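Local coordinates for putative transcriptional coactivator P15 (Enterobacteria phage t5, PDB 4BG7), which probably binds DNA, as a phage homolog of the eukaryotic transcription coactivator PC4 implicated in recombination-dependent DNA replication, at residues A[70-73]-A[74-77]. Residues are numbered along the deposited sequence; the frame is centred on the assembly and turned at random.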
loop_
_atom_site.group_PDB
_atom_site.type_symbol
_atom_site.label_atom_id
_atom_site.label_comp_id
_atom_site.label_asym_id
_atom_site.label_seq_id
_atom_site.Cartn_x
_atom_site.Cartn_y
_atom_site.Cartn_z
ATOM N N THR A 70 -1.399 -8.492 5.533
ATOM C CA THR A 70 -2.624 -7.728 5.422
ATOM C C THR A 70 -3.087 -7.259 6.779
ATOM O O THR A 70 -3.439 -6.089 6.920
ATOM C CB THR A 70 -3.693 -8.472 4.670
ATOM O OG1 THR A 70 -3.967 -9.737 5.296
ATOM C CG2 THR A 70 -3.297 -8.685 3.170
ATOM N N SER A 71 -3.058 -8.154 7.791
ATOM C CA SER A 71 -3.393 -7.803 9.181
ATOM C C SER A 71 -2.419 -6.734 9.711
ATOM O O SER A 71 -2.828 -5.764 10.340
ATOM C CB SER A 71 -3.336 -9.043 10.078
ATOM O OG SER A 71 -4.312 -9.928 9.615
ATOM N N GLN A 72 -1.141 -6.860 9.406
ATOM C CA GLN A 72 -0.195 -5.809 9.871
ATOM C C GLN A 72 -0.474 -4.458 9.197
ATOM O O GLN A 72 -0.363 -3.414 9.795
ATOM C CB GLN A 72 1.207 -6.225 9.595
ATOM C CG GLN A 72 2.301 -5.250 10.025
ATOM C CD GLN A 72 2.304 -4.952 11.523
ATOM O OE1 GLN A 72 1.690 -5.680 12.300
ATOM N NE2 GLN A 72 3.047 -3.897 11.937
ATOM N N LEU A 73 -0.783 -4.478 7.917
ATOM C CA LEU A 73 -1.085 -3.204 7.226
ATOM C C LEU A 73 -2.369 -2.569 7.777
ATOM O O LEU A 73 -2.385 -1.379 8.116
ATOM C CB LEU A 73 -1.151 -3.421 5.700
ATOM C CG LEU A 73 -1.564 -2.226 4.840
ATOM C CD1 LEU A 73 -0.716 -0.987 5.154
ATOM C CD2 LEU A 73 -1.542 -2.593 3.330
ATOM N N PHE A 74 -3.403 -3.370 7.953
ATOM C CA PHE A 74 -4.710 -2.908 8.465
ATOM C C PHE A 74 -4.462 -2.287 9.840
ATOM O O PHE A 74 -4.874 -1.145 10.138
ATOM C CB PHE A 74 -5.725 -4.071 8.593
ATOM C CG PHE A 74 -7.158 -3.640 8.782
ATOM C CD1 PHE A 74 -7.620 -3.220 10.021
ATOM C CD2 PHE A 74 -8.058 -3.663 7.708
ATOM C CE1 PHE A 74 -8.911 -2.823 10.179
ATOM C CE2 PHE A 74 -9.393 -3.246 7.853
ATOM C CZ PHE A 74 -9.813 -2.826 9.103
ATOM N N TYR A 75 -3.709 -3.015 10.649
ATOM C CA TYR A 75 -3.325 -2.486 11.979
ATOM C C TYR A 75 -2.525 -1.152 11.909
ATOM O O TYR A 75 -2.873 -0.113 12.634
ATOM C CB TYR A 75 -2.614 -3.572 12.783
ATOM C CG TYR A 75 -1.733 -3.050 13.884
ATOM C CD1 TYR A 75 -2.266 -2.604 15.069
ATOM C CD2 TYR A 75 -0.385 -2.850 13.659
ATOM C CE1 TYR A 75 -1.442 -2.108 16.069
ATOM C CE2 TYR A 75 0.429 -2.366 14.619
ATOM C CZ TYR A 75 -0.103 -2.012 15.837
ATOM O OH TYR A 75 0.754 -1.509 16.773
ATOM N N ALA A 76 -1.457 -1.149 11.094
ATOM C CA ALA A 76 -0.521 0.010 11.073
ATOM C C ALA A 76 -1.203 1.224 10.511
ATOM O O ALA A 76 -1.055 2.362 11.088
ATOM C CB ALA A 76 0.818 -0.269 10.310
ATOM N N PHE A 77 -1.983 0.993 9.452
ATOM C CA PHE A 77 -2.699 2.072 8.780
ATOM C C PHE A 77 -3.821 2.654 9.671
ATOM O O PHE A 77 -3.958 3.895 9.842
ATOM C CB PHE A 77 -3.241 1.535 7.468
ATOM C CG PHE A 77 -3.919 2.567 6.572
ATOM C CD1 PHE A 77 -3.403 3.808 6.385
ATOM C CD2 PHE A 77 -5.029 2.228 5.878
ATOM C CE1 PHE A 77 -4.011 4.711 5.535
ATOM C CE2 PHE A 77 -5.612 3.108 4.984
ATOM C CZ PHE A 77 -5.114 4.357 4.849
#
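Gln72 and Tyr75 run side by side from neighbouring turns of the alpha-helix 67-83, which follows the four-stranded antiparallel sheet of this PC4-like fold. The glutamine CG stands anti to the backbone N (chi1 -180°), and a bend at chi2 (60°) brings the amide alongside Tyr75 CD2 and CE2. Gln72 OE1 comes within 3.8 Å of Tyr75 CD2, and Gln72 NE2 lies 4.0 Å from Tyr75 CE2. The amide and ring planes are turned 46° apart, so the two groups brush past each other obliquely instead of stacking. This side is the looser one, and both residues remain partly exposed. The amide is nevertheless anchored, because NE2 donates a hydrogen bond to the carbonyl of Ile19 of the second subunit, and Leu97 of that subunit packs on the same side chain. The tyrosine ring thus flanks a glutamine that ties the helix to the dimer partner.

The packing is tighter where Leu73 and Ala76 are buried. Leu73 rests on Met41 of strand 38-48, while Ala76 meets Ile18 of the second subunit, so one helical turn serves both the sheet of its own chain and the dimer interface. Ala76 CB sits 3.4 Å from Gln72 O, and the same Gln72 O accepts a hydrogen bond from Ala76 N (2.8 Å). Thr70 and Ser71 are also buried, and their hydroxyls are satisfied by the preceding turn, through the carbonyls of Thr66 and Leu67 respectively. Along the leucine side of the helix the apolar contact is modest, with Leu73 CD1 4.3 Å from Phe77 CB. Phe77 N donates a hydrogen bond to Leu73 O at 2.8 Å. The shortest approach of a side-chain atom there is Phe77 CB to Leu73 O, 3.1 Å.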